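Side-chain contacts in single-stranded-DNA-specific exonuclease RecJ (Thermus thermophilus, PDB 2ZXR), which degrades single-stranded DNA exonucleolytically in the 5' to 3' direction with the help of divalent metal ions and has no detectable activity on single-stranded RNA: residues A[15-20]-A[34-39]; A[438-443]-A[507-512]; A[444-449]-A[623-628]; A[636-639]-A[645-648]. One frame throughout, in Å; residues are numbered along the deposited sequence.

Interaction 1. Residues A[15-20]-A[34-39]; sequences LAQWRE and AYWHRG
Gln-17 reaches toward Trp-36 across the gap between two successive helices, and this pair carries the whole contact, which buries a modest 111 Å². The polar component lies at the indole edge. One end of the amide, the atom modelled as NE2 of Gln-17, sits at that edge near the ring plane, 2.8 Å from NE1 of Trp-36. The orientation of that amide is doubtful, so the distance establishes proximity and nothing further. The amide and indole planes are inclined by 56°, which rules out a flat stack.

Van der Waals packing adds little: the aliphatic CB of Gln-17 lies against the N-H edge of the indole, 3.8 Å from NE1 of Trp-36. The indole is carried outward from its helix because CG of Trp-36 stands anti to the backbone N (chi1 -174°), and this brings the pyrrole edge to face Gln-17. Within the same helix, CE3 of Trp-36 lies 3.6 Å above one face of the His-37 imidazole, offset toward its rim. Arg-41 adds a cation-pi interaction with the indole, and Pro-13 also touches it.

Just beyond, Gly-39 closes helix 29-37 in a Schellman motif, its positive phi (80°) suiting glycine. The contact thus bridges helices 15-25 and 29-37 at the surface, while Trp-18, on the former, packs against Leu-626 and Leu-629 of helix 624-639.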
loop_
_atom_site.group_PDB
_atom_site.type_symbol
_atom_site.label_atom_id
_atom_site.label_comp_id
_atom_site.label_asym_id
_atom_site.label_seq_id
_atom_site.Cartn_x
_atom_site.Cartn_y
_atom_site.Cartn_z
ATOM N N LEU A 15 10.559 -20.249 -11.165
ATOM C CA LEU A 15 10.328 -20.070 -12.590
ATOM C C LEU A 15 9.070 -20.687 -13.199
ATOM O O LEU A 15 8.377 -20.022 -13.970
ATOM C CB LEU A 15 11.545 -20.534 -13.376
ATOM C CG LEU A 15 12.749 -19.600 -13.337
ATOM C CD1 LEU A 15 13.278 -19.484 -14.772
ATOM C CD2 LEU A 15 12.374 -18.226 -12.809
ATOM N N ALA A 16 8.772 -21.943 -12.883
ATOM C CA ALA A 16 7.572 -22.554 -13.455
ATOM C C ALA A 16 6.306 -21.794 -13.046
ATOM O O ALA A 16 5.379 -21.693 -13.841
ATOM C CB ALA A 16 7.463 -24.022 -13.053
ATOM N N GLN A 17 6.257 -21.256 -11.823
ATOM C CA GLN A 17 5.082 -20.491 -11.407
ATOM C C GLN A 17 5.127 -19.089 -12.034
ATOM O O GLN A 17 4.099 -18.531 -12.405
ATOM C CB GLN A 17 5.005 -20.357 -9.883
ATOM C CG GLN A 17 5.066 -21.662 -9.102
ATOM C CD GLN A 17 4.859 -21.437 -7.603
ATOM O OE1 GLN A 17 5.374 -22.188 -6.765
ATOM N NE2 GLN A 17 4.093 -20.406 -7.262
ATOM N N TRP A 18 6.319 -18.521 -12.170
ATOM C CA TRP A 18 6.452 -17.185 -12.760
ATOM C C TRP A 18 5.874 -17.273 -14.174
ATOM O O TRP A 18 5.095 -16.419 -14.619
ATOM C CB TRP A 18 7.926 -16.805 -12.829
ATOM C CG TRP A 18 8.267 -15.339 -12.896
ATOM C CD1 TRP A 18 7.466 -14.301 -13.320
ATOM C CD2 TRP A 18 9.549 -14.765 -12.615
ATOM N NE1 TRP A 18 8.185 -13.121 -13.321
ATOM C CE2 TRP A 18 9.463 -13.379 -12.895
ATOM C CE3 TRP A 18 10.768 -15.291 -12.159
ATOM C CZ2 TRP A 18 10.544 -12.517 -12.729
ATOM C CZ3 TRP A 18 11.845 -14.427 -11.995
ATOM C CH2 TRP A 18 11.726 -13.057 -12.279
ATOM N N ARG A 19 6.278 -18.328 -14.872
ATOM C CA ARG A 19 5.825 -18.580 -16.226
ATOM C C ARG A 19 4.316 -18.804 -16.307
ATOM O O ARG A 19 3.669 -18.319 -17.234
ATOM C CB ARG A 19 6.579 -19.789 -16.803
ATOM C CG ARG A 19 7.931 -19.406 -17.398
ATOM C CD ARG A 19 8.923 -20.563 -17.364
ATOM N NE ARG A 19 10.069 -20.317 -18.241
ATOM C CZ ARG A 19 11.163 -21.074 -18.262
ATOM N NH1 ARG A 19 11.257 -22.121 -17.448
ATOM N NH2 ARG A 19 12.154 -20.793 -19.107
ATOM N N GLU A 20 3.770 -19.550 -15.350
ATOM C CA GLU A 20 2.332 -19.824 -15.312
ATOM C C GLU A 20 1.549 -18.521 -15.198
ATOM O O GLU A 20 0.540 -18.334 -15.889
ATOM C CB GLU A 20 1.994 -20.743 -14.135
ATOM C CG GLU A 20 2.538 -22.155 -14.329
ATOM C CD GLU A 20 2.418 -23.044 -13.098
ATOM O OE1 GLU A 20 2.694 -24.262 -13.236
ATOM O OE2 GLU A 20 2.063 -22.535 -12.000
ATOM N N ALA A 34 4.717 -8.979 -9.700
ATOM C CA ALA A 34 3.773 -8.285 -8.812
ATOM C C ALA A 34 2.534 -9.154 -8.552
ATOM O O ALA A 34 2.138 -9.381 -7.395
ATOM C CB ALA A 34 3.366 -6.949 -9.430
ATOM N N TYR A 35 1.925 -9.660 -9.622
ATOM C CA TYR A 35 0.759 -10.518 -9.452
ATOM C C TYR A 35 1.098 -11.739 -8.593
ATOM O O TYR A 35 0.338 -12.076 -7.670
ATOM C CB TYR A 35 0.211 -10.966 -10.806
ATOM C CG TYR A 35 -0.320 -9.827 -11.628
ATOM C CD1 TYR A 35 -1.336 -9.009 -11.141
ATOM C CD2 TYR A 35 0.213 -9.542 -12.879
ATOM C CE1 TYR A 35 -1.799 -7.931 -11.889
ATOM C CE2 TYR A 35 -0.231 -8.475 -13.623
ATOM C CZ TYR A 35 -1.235 -7.669 -13.131
ATOM O OH TYR A 35 -1.661 -6.591 -13.867
ATOM N N TRP A 36 2.235 -12.389 -8.866
ATOM C CA TRP A 36 2.600 -13.564 -8.073
ATOM C C TRP A 36 2.659 -13.221 -6.581
ATOM O O TRP A 36 2.138 -13.966 -5.743
ATOM C CB TRP A 36 3.945 -14.141 -8.509
ATOM C CG TRP A 36 4.281 -15.439 -7.804
ATOM C CD1 TRP A 36 3.849 -16.700 -8.144
ATOM C CD2 TRP A 36 5.107 -15.600 -6.646
ATOM N NE1 TRP A 36 4.362 -17.630 -7.266
ATOM C CE2 TRP A 36 5.135 -16.986 -6.339
ATOM C CE3 TRP A 36 5.831 -14.715 -5.838
ATOM C CZ2 TRP A 36 5.863 -17.502 -5.253
ATOM C CZ3 TRP A 36 6.554 -15.230 -4.756
ATOM C CH2 TRP A 36 6.561 -16.613 -4.476
ATOM N N HIS A 37 3.276 -12.092 -6.255
ATOM C CA HIS A 37 3.387 -11.650 -4.872
ATOM C C HIS A 37 2.058 -11.278 -4.218
ATOM O O HIS A 37 1.891 -11.483 -3.021
ATOM C CB HIS A 37 4.332 -10.447 -4.768
ATOM C CG HIS A 37 5.784 -10.820 -4.761
ATOM N ND1 HIS A 37 6.321 -11.700 -3.841
ATOM C CD2 HIS A 37 6.808 -10.446 -5.565
ATOM C CE1 HIS A 37 7.611 -11.854 -4.084
ATOM N NE2 HIS A 37 7.931 -11.104 -5.124
ATOM N N ARG A 38 1.132 -10.719 -4.994
ATOM C CA ARG A 38 -0.158 -10.286 -4.477
ATOM C C ARG A 38 -1.141 -11.427 -4.521
ATOM O O ARG A 38 -2.314 -11.242 -4.226
ATOM C CB ARG A 38 -0.733 -9.133 -5.313
ATOM C CG ARG A 38 0.235 -8.024 -5.692
ATOM C CD ARG A 38 0.294 -6.938 -4.652
ATOM N NE ARG A 38 1.412 -6.022 -4.862
ATOM C CZ ARG A 38 1.313 -4.797 -5.369
ATOM N NH1 ARG A 38 0.133 -4.317 -5.737
ATOM N NH2 ARG A 38 2.401 -4.042 -5.473
ATOM N N GLY A 39 -0.670 -12.601 -4.918
ATOM C CA GLY A 39 -1.541 -13.761 -4.990
ATOM C C GLY A 39 -2.436 -13.863 -6.210
ATOM O O GLY A 39 -3.358 -14.679 -6.217
#

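Interaction 2. Residues A[438-443]-A[507-512]; sequences GLLPQV and GLLSEN
Leu-509 points from its strand toward helix 440-447, and its two methyl groups divide the work. CD1 is the branch that makes the two closest approaches: it nears the backbone of the helix, 3.6 Å from O of Leu-440, and also meets CG1 of Val-443 at 4.1 Å. CD2 turns to the side chain of Leu-440, whose CD1 is 4.3 Å away. Leu-509 therefore places one methyl against the helix between Leu-440 and Val-443 and uses the other to flank the first of them.

The Val-443 and Leu-509 side chains cross at about a right angle, so they touch through single methyls and not along their lengths. For Val-443 the touching branch is the one set anti to the backbone N (chi1 169°); CG2 goes elsewhere, toward Arg-625. Leu-440, by contrast, directs its CB toward the strand. All three residues are buried, and the contact is entirely apolar apart from the carbonyl oxygen.

Strand alternation sends the neighbours of Leu-509 away from the helix. There OG of Ser-510 donates to O of Leu-508 at 3.0 Å, approaching from above the carbonyl plane, 56° out of it. Backbone hydrogen bonds tie Gly-507 to Phe-462, and Leu-508 and Ser-510 to Gln-523 and Glu-521. The arrangement is that of a helix laid against an inner strand of a mixed beta-sheet, within the RecJ OB domain.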
loop_
_atom_site.group_PDB
_atom_site.type_symbol
_atom_site.label_atom_id
_atom_site.label_comp_id
_atom_site.label_asym_id
_atom_site.label_seq_id
_atom_site.Cartn_x
_atom_site.Cartn_y
_atom_site.Cartn_z
ATOM N N GLY A 438 12.571 1.465 -23.492
ATOM C CA GLY A 438 11.723 0.989 -24.564
ATOM C C GLY A 438 10.576 0.107 -24.134
ATOM O O GLY A 438 9.586 -0.033 -24.862
ATOM N N LEU A 439 10.700 -0.496 -22.955
ATOM C CA LEU A 439 9.667 -1.392 -22.461
ATOM C C LEU A 439 8.698 -0.765 -21.443
ATOM O O LEU A 439 7.702 -1.376 -21.079
ATOM C CB LEU A 439 10.325 -2.627 -21.833
ATOM C CG LEU A 439 11.002 -3.725 -22.673
ATOM C CD1 LEU A 439 9.966 -4.290 -23.654
ATOM C CD2 LEU A 439 12.232 -3.201 -23.407
ATOM N N LEU A 440 8.976 0.454 -20.998
ATOM C CA LEU A 440 8.126 1.083 -19.986
ATOM C C LEU A 440 6.622 1.207 -20.283
ATOM O O LEU A 440 5.787 1.004 -19.398
ATOM C CB LEU A 440 8.715 2.438 -19.611
ATOM C CG LEU A 440 10.135 2.316 -19.022
ATOM C CD1 LEU A 440 10.567 3.679 -18.499
ATOM C CD2 LEU A 440 10.162 1.256 -17.882
ATOM N N PRO A 441 6.255 1.573 -21.515
ATOM C CA PRO A 441 4.825 1.694 -21.846
ATOM C C PRO A 441 4.105 0.352 -21.652
ATOM O O PRO A 441 3.041 0.275 -20.988
ATOM C CB PRO A 441 4.841 2.137 -23.319
ATOM C CG PRO A 441 6.118 2.975 -23.385
ATOM C CD PRO A 441 7.110 2.151 -22.568
ATOM N N GLN A 442 4.701 -0.708 -22.193
ATOM C CA GLN A 442 4.101 -2.023 -22.079
ATOM C C GLN A 442 4.052 -2.460 -20.625
ATOM O O GLN A 442 3.059 -3.049 -20.186
ATOM C CB GLN A 442 4.874 -3.062 -22.915
ATOM C CG GLN A 442 4.324 -4.506 -22.819
ATOM C CD GLN A 442 2.902 -4.647 -23.353
ATOM O OE1 GLN A 442 2.217 -5.650 -23.086
ATOM N NE2 GLN A 442 2.449 -3.652 -24.118
ATOM N N VAL A 443 5.131 -2.203 -19.882
ATOM C CA VAL A 443 5.135 -2.586 -18.482
ATOM C C VAL A 443 4.026 -1.802 -17.780
ATOM O O VAL A 443 3.270 -2.363 -16.994
ATOM C CB VAL A 443 6.492 -2.295 -17.795
ATOM C CG1 VAL A 443 6.346 -2.460 -16.258
ATOM C CG2 VAL A 443 7.558 -3.294 -18.317
ATOM N N GLY A 507 11.058 4.025 -7.068
ATOM C CA GLY A 507 10.069 4.864 -7.708
ATOM C C GLY A 507 8.877 4.247 -8.395
ATOM O O GLY A 507 8.889 3.078 -8.749
ATOM N N LEU A 508 7.857 5.073 -8.604
ATOM C CA LEU A 508 6.622 4.661 -9.265
ATOM C C LEU A 508 6.730 4.918 -10.764
ATOM O O LEU A 508 7.083 6.030 -11.181
ATOM C CB LEU A 508 5.445 5.474 -8.703
ATOM C CG LEU A 508 5.199 5.302 -7.203
ATOM C CD1 LEU A 508 4.415 6.524 -6.619
ATOM C CD2 LEU A 508 4.419 3.983 -7.003
ATOM N N LEU A 509 6.420 3.907 -11.565
ATOM C CA LEU A 509 6.454 4.049 -13.019
ATOM C C LEU A 509 5.228 4.902 -13.347
ATOM O O LEU A 509 4.096 4.509 -13.058
ATOM C CB LEU A 509 6.300 2.695 -13.717
ATOM C CG LEU A 509 6.985 2.503 -15.085
ATOM C CD1 LEU A 509 6.145 1.579 -15.900
ATOM C CD2 LEU A 509 7.251 3.818 -15.832
ATOM N N SER A 510 5.441 6.050 -13.969
ATOM C CA SER A 510 4.322 6.928 -14.265
ATOM C C SER A 510 4.100 7.207 -15.746
ATOM O O SER A 510 5.052 7.258 -16.546
ATOM C CB SER A 510 4.536 8.264 -13.551
ATOM O OG SER A 510 5.084 8.038 -12.277
ATOM N N GLU A 511 2.827 7.387 -16.097
ATOM C CA GLU A 511 2.444 7.734 -17.462
ATOM C C GLU A 511 1.967 9.170 -17.299
ATOM O O GLU A 511 0.869 9.400 -16.796
ATOM C CB GLU A 511 1.293 6.863 -17.966
ATOM C CG GLU A 511 0.866 7.186 -19.418
ATOM C CD GLU A 511 -0.237 6.258 -19.948
ATOM O OE1 GLU A 511 -1.382 6.353 -19.466
ATOM O OE2 GLU A 511 0.040 5.421 -20.843
ATOM N N ASN A 512 2.798 10.130 -17.684
ATOM C CA ASN A 512 2.428 11.533 -17.554
ATOM C C ASN A 512 1.934 12.093 -18.883
ATOM O O ASN A 512 2.608 11.996 -19.902
ATOM C CB ASN A 512 3.618 12.361 -17.051
ATOM C CG ASN A 512 4.087 11.921 -15.679
ATOM O OD1 ASN A 512 3.280 11.593 -14.823
ATOM N ND2 ASN A 512 5.396 11.927 -15.466
#

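Interaction 3. Residues A[444-449]-A[623-628]; sequences FRELAL and EARLKA
Glu-446 and Arg-625 come from opposite directions and meet in a buried salt bridge through a single guanidinium nitrogen. NH2 of Arg-625 donates to OE2 of Glu-446 at 2.7 Å with an N-H...O angle of 135°, while OE1 of Glu-446, at 3.3 Å from NH2, receives a weak bond from it. OE2 is engaged through its syn lone pair. The carboxylate lies at the guanidinium edge, with the planes 51° apart and so not coplanar. NH1 of Arg-625 stays 3.9 Å or more from either oxygen, leaving one nitrogen bonding.

Long side chains span the gap, since the nearest CA atoms, those of Glu-446 and Arg-625, are 13.4 Å apart. Glu-446 runs extended beyond CG, whereas Arg-625 bends at chi3 (-75°).

In the second shell, N of Gly-28 gives OE1 of Glu-446 a weak hydrogen bond, and Glu-30 forms a long, weak ion pair with NH1 of Arg-625. Ala-31 and Val-27 pack on the glutamate, Pro-29 and Leu-439 on the arginine.

The bridge joins the OB and C-terminal domains. Because both partners are buried, each charge is probably compensated mainly by the other, weakly helped by Gly-28 and Glu-30, and the nearby guanidinium probably favours an ionised carboxylate.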
loop_
_atom_site.group_PDB
_atom_site.type_symbol
_atom_site.label_atom_id
_atom_site.label_comp_id
_atom_site.label_asym_id
_atom_site.label_seq_id
_atom_site.Cartn_x
_atom_site.Cartn_y
_atom_site.Cartn_z
ATOM N N PHE A 444 3.943 -0.502 -18.066
ATOM C CA PHE A 444 2.908 0.313 -17.459
ATOM C C PHE A 444 1.525 -0.237 -17.754
ATOM O O PHE A 444 0.732 -0.392 -16.843
ATOM C CB PHE A 444 2.971 1.755 -17.940
ATOM C CG PHE A 444 1.942 2.634 -17.291
ATOM C CD1 PHE A 444 2.182 3.202 -16.044
ATOM C CD2 PHE A 444 0.694 2.843 -17.901
ATOM C CE1 PHE A 444 1.191 3.975 -15.396
ATOM C CE2 PHE A 444 -0.307 3.608 -17.267
ATOM C CZ PHE A 444 -0.055 4.173 -16.015
ATOM N N ARG A 445 1.229 -0.538 -19.019
ATOM C CA ARG A 445 -0.096 -1.070 -19.362
ATOM C C ARG A 445 -0.355 -2.411 -18.675
ATOM O O ARG A 445 -1.495 -2.705 -18.304
ATOM C CB ARG A 445 -0.272 -1.217 -20.896
ATOM C CG ARG A 445 -0.259 0.119 -21.680
ATOM C CD ARG A 445 -0.505 -0.065 -23.216
ATOM N NE ARG A 445 0.522 -0.888 -23.845
ATOM C CZ ARG A 445 1.537 -0.436 -24.588
ATOM N NH1 ARG A 445 1.694 0.859 -24.847
ATOM N NH2 ARG A 445 2.430 -1.297 -25.035
ATOM N N GLU A 446 0.690 -3.215 -18.473
ATOM C CA GLU A 446 0.512 -4.522 -17.820
ATOM C C GLU A 446 0.228 -4.418 -16.311
ATOM O O GLU A 446 -0.497 -5.251 -15.756
ATOM C CB GLU A 446 1.734 -5.425 -18.091
ATOM C CG GLU A 446 1.773 -6.005 -19.521
ATOM C CD GLU A 446 3.131 -6.585 -19.900
ATOM O OE1 GLU A 446 3.990 -6.748 -19.008
ATOM O OE2 GLU A 446 3.345 -6.883 -21.095
ATOM N N LEU A 447 0.798 -3.411 -15.654
ATOM C CA LEU A 447 0.585 -3.181 -14.219
ATOM C C LEU A 447 -0.809 -2.603 -13.951
ATOM O O LEU A 447 -1.304 -2.656 -12.825
ATOM C CB LEU A 447 1.615 -2.189 -13.677
ATOM C CG LEU A 447 3.044 -2.723 -13.642
ATOM C CD1 LEU A 447 4.014 -1.627 -13.220
ATOM C CD2 LEU A 447 3.108 -3.890 -12.692
ATOM N N ALA A 448 -1.423 -2.052 -14.994
ATOM C CA ALA A 448 -2.734 -1.429 -14.906
ATOM C C ALA A 448 -3.789 -2.320 -14.284
ATOM O O ALA A 448 -4.620 -1.852 -13.514
ATOM C CB ALA A 448 -3.196 -0.991 -16.301
ATOM N N LEU A 449 -3.752 -3.604 -14.626
ATOM C CA LEU A 449 -4.730 -4.555 -14.123
ATOM C C LEU A 449 -4.731 -4.728 -12.605
ATOM O O LEU A 449 -5.691 -5.246 -12.052
ATOM C CB LEU A 449 -4.524 -5.921 -14.791
ATOM C CG LEU A 449 -5.087 -5.996 -16.217
ATOM C CD1 LEU A 449 -6.591 -5.706 -16.158
ATOM C CD2 LEU A 449 -4.370 -4.986 -17.135
ATOM N N GLU A 623 9.077 -14.710 -23.830
ATOM C CA GLU A 623 9.723 -14.871 -22.538
ATOM C C GLU A 623 11.186 -14.465 -22.644
ATOM O O GLU A 623 12.010 -14.791 -21.783
ATOM C CB GLU A 623 9.584 -16.309 -22.013
ATOM C CG GLU A 623 10.665 -17.322 -22.411
ATOM C CD GLU A 623 10.974 -18.275 -21.253
ATOM O OE1 GLU A 623 10.040 -18.621 -20.504
ATOM O OE2 GLU A 623 12.141 -18.680 -21.078
ATOM N N ALA A 624 11.497 -13.753 -23.719
ATOM C CA ALA A 624 12.839 -13.249 -23.936
ATOM C C ALA A 624 13.007 -12.163 -22.878
ATOM O O ALA A 624 14.117 -11.863 -22.436
ATOM C CB ALA A 624 12.953 -12.648 -25.336
ATOM N N ARG A 625 11.883 -11.578 -22.480
ATOM C CA ARG A 625 11.882 -10.526 -21.476
ATOM C C ARG A 625 12.167 -11.107 -20.093
ATOM O O ARG A 625 12.702 -10.421 -19.224
ATOM C CB ARG A 625 10.541 -9.786 -21.484
ATOM C CG ARG A 625 10.330 -8.887 -22.707
ATOM C CD ARG A 625 9.418 -7.722 -22.344
ATOM N NE ARG A 625 8.017 -8.110 -22.233
ATOM C CZ ARG A 625 7.118 -7.499 -21.456
ATOM N NH1 ARG A 625 7.460 -6.471 -20.699
ATOM N NH2 ARG A 625 5.857 -7.910 -21.454
ATOM N N LEU A 626 11.802 -12.373 -19.886
ATOM C CA LEU A 626 12.072 -13.020 -18.608
ATOM C C LEU A 626 13.607 -13.134 -18.530
ATOM O O LEU A 626 14.224 -12.829 -17.506
ATOM C CB LEU A 626 11.445 -14.420 -18.558
ATOM C CG LEU A 626 10.962 -15.014 -17.227
ATOM C CD1 LEU A 626 10.910 -16.525 -17.357
ATOM C CD2 LEU A 626 11.860 -14.654 -16.085
ATOM N N LYS A 627 14.219 -13.546 -19.632
ATOM C CA LYS A 627 15.669 -13.706 -19.667
ATOM C C LYS A 627 16.344 -12.384 -19.397
ATOM O O LYS A 627 17.287 -12.293 -18.604
ATOM C CB LYS A 627 16.119 -14.224 -21.029
ATOM C CG LYS A 627 16.953 -15.483 -20.947
ATOM C CD LYS A 627 18.236 -15.364 -21.765
ATOM C CE LYS A 627 18.041 -15.771 -23.218
ATOM N NZ LYS A 627 19.366 -15.846 -23.922
ATOM N N ALA A 628 15.849 -11.362 -20.080
ATOM C CA ALA A 628 16.380 -10.021 -19.941
ATOM C C ALA A 628 16.301 -9.550 -18.498
ATOM O O ALA A 628 17.215 -8.892 -18.014
ATOM C CB ALA A 628 15.605 -9.054 -20.853
#

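Interaction 4. Residues A[636-639]-A[645-648]; sequences FAYE and LFSE
Ala-637 and Phe-646 meet where helix 624-639 turns into helix 643-655, two consecutive helices joined by a short turn and packed on each other at the bend, within the RecJ C-terminal domain. The backbones come very close: the CA atoms of Ala-637 and Phe-646 are 4.8 Å apart, so close that the CB methyl of Ala-637 already touches the facing main chain.

Phe-646 can be followed outward. Its CB touches CB of Ala-637 at 3.6 Å. With CG anti to the backbone N (chi1 -177°), the ring swings out past the alanine, whose CB is left at the ring edge, near its plane. The next atoms out also run along the following residue. CD1 of Phe-646 lies 3.9 Å from the backbone N of Tyr-638, and CE1 of Phe-646 is 4.0 Å from CB of Tyr-638. The approach to the tyrosine is oblique, so the evidence is for packing against its backbone and CB and not for a ring stack. Beyond this helix, Ala-541 and Pro-543 of strand 541-543 also touch the phenylalanine.

The tyrosine ring departs toward its own partners: its OH is hydrogen-bonded to N of Leu-605, and Arg-641 makes a cation-pi interaction with it. Leu-645, the residue before Phe-646, directs its CB at the same alanine methyl, 3.8 Å from CB of Ala-637. The methyl is thus set against consecutive residues of the second helix, and its shortest approach is to the main chain between them, with CB of Ala-637 3.3 Å from N of Phe-646.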
loop_
_atom_site.group_PDB
_atom_site.type_symbol
_atom_site.label_atom_id
_atom_site.label_comp_id
_atom_site.label_asym_id
_atom_site.label_seq_id
_atom_site.Cartn_x
_atom_site.Cartn_y
_atom_site.Cartn_z
ATOM N N PHE A 636 23.352 -6.299 -12.209
ATOM C CA PHE A 636 23.173 -5.353 -11.105
ATOM C C PHE A 636 23.786 -5.899 -9.825
ATOM O O PHE A 636 24.551 -5.202 -9.173
ATOM C CB PHE A 636 21.684 -5.043 -10.850
ATOM C CG PHE A 636 21.442 -4.212 -9.611
ATOM C CD1 PHE A 636 21.695 -2.836 -9.609
ATOM C CD2 PHE A 636 21.031 -4.820 -8.419
ATOM C CE1 PHE A 636 21.552 -2.078 -8.437
ATOM C CE2 PHE A 636 20.882 -4.076 -7.242
ATOM C CZ PHE A 636 21.144 -2.700 -7.249
ATOM N N ALA A 637 23.437 -7.139 -9.463
ATOM C CA ALA A 637 23.978 -7.744 -8.247
ATOM C C ALA A 637 25.488 -7.930 -8.347
ATOM O O ALA A 637 26.188 -7.856 -7.334
ATOM C CB ALA A 637 23.304 -9.096 -7.948
ATOM N N TYR A 638 25.985 -8.186 -9.551
ATOM C CA TYR A 638 27.431 -8.347 -9.733
ATOM C C TYR A 638 28.129 -7.025 -9.418
ATOM O O TYR A 638 29.008 -6.978 -8.554
ATOM C CB TYR A 638 27.759 -8.787 -11.166
ATOM C CG TYR A 638 29.241 -8.942 -11.419
ATOM C CD1 TYR A 638 29.929 -8.033 -12.222
ATOM C CD2 TYR A 638 29.958 -10.005 -10.855
ATOM C CE1 TYR A 638 31.296 -8.174 -12.471
ATOM C CE2 TYR A 638 31.318 -10.157 -11.090
ATOM C CZ TYR A 638 31.990 -9.236 -11.904
ATOM O OH TYR A 638 33.348 -9.389 -12.160
ATOM N N GLU A 639 27.724 -5.954 -10.106
ATOM C CA GLU A 639 28.305 -4.626 -9.891
ATOM C C GLU A 639 28.196 -4.156 -8.430
ATOM O O GLU A 639 29.098 -3.510 -7.899
ATOM C CB GLU A 639 27.641 -3.588 -10.823
ATOM C CG GLU A 639 27.745 -3.948 -12.326
ATOM C CD GLU A 639 27.075 -2.931 -13.282
ATOM O OE1 GLU A 639 27.027 -3.223 -14.510
ATOM O OE2 GLU A 639 26.606 -1.852 -12.817
ATOM N N LEU A 645 21.533 -11.545 -3.779
ATOM C CA LEU A 645 20.812 -11.233 -5.027
ATOM C C LEU A 645 21.469 -11.871 -6.240
ATOM O O LEU A 645 20.813 -12.334 -7.163
ATOM C CB LEU A 645 20.752 -9.711 -5.218
ATOM C CG LEU A 645 19.786 -9.026 -4.234
ATOM C CD1 LEU A 645 19.997 -7.513 -4.150
ATOM C CD2 LEU A 645 18.362 -9.376 -4.671
ATOM N N PHE A 646 22.789 -11.886 -6.231
ATOM C CA PHE A 646 23.538 -12.471 -7.337
ATOM C C PHE A 646 23.298 -13.972 -7.324
ATOM O O PHE A 646 23.039 -14.576 -8.367
ATOM C CB PHE A 646 25.018 -12.199 -7.158
ATOM C CG PHE A 646 25.843 -12.710 -8.273
ATOM C CD1 PHE A 646 25.844 -12.061 -9.499
ATOM C CD2 PHE A 646 26.602 -13.862 -8.115
ATOM C CE1 PHE A 646 26.582 -12.551 -10.541
ATOM C CE2 PHE A 646 27.345 -14.350 -9.165
ATOM C CZ PHE A 646 27.336 -13.696 -10.373
ATOM N N SER A 647 23.389 -14.563 -6.126
ATOM C CA SER A 647 23.167 -15.998 -5.972
ATOM C C SER A 647 21.743 -16.338 -6.398
ATOM O O SER A 647 21.514 -17.320 -7.087
ATOM C CB SER A 647 23.352 -16.435 -4.505
ATOM O OG SER A 647 24.709 -16.374 -4.090
ATOM N N GLU A 648 20.785 -15.521 -5.979
ATOM C CA GLU A 648 19.399 -15.797 -6.316
ATOM C C GLU A 648 19.208 -15.713 -7.816
ATOM O O GLU A 648 18.561 -16.577 -8.438
ATOM C CB GLU A 648 18.469 -14.795 -5.619
ATOM C CG GLU A 648 17.027 -14.963 -6.026
ATOM C CD GLU A 648 16.119 -13.947 -5.366
ATOM O OE1 GLU A 648 16.465 -12.740 -5.348
ATOM O OE2 GLU A 648 15.057 -14.371 -4.877
#

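How the interactions relate
Interaction 1 lies at the surface and interactions 2, 3 and 4 are buried, but burial does not dictate one chemistry: 2 and 4 are apolar, whereas 3 hides an ion pair, and in 1 an amide lies by the N-H edge of an indole, bonding undecided. Interactions 2 and 3 share helix 440-447, which presses leucine and valine on the sheet and sends a glutamate toward the C-terminal domain; Phe-444 packs on Leu-509 and Glu-511. Interactions 3 and 4 both use helix 624-639, with centres about 21 Å apart. Interaction 1 touches interaction 3 through a salt bridge between Arg-19 and Glu-623 and a probable hydrogen bond from Tyr-35 to Glu-446, so the N-terminal helices adjoin both segments of interaction 3.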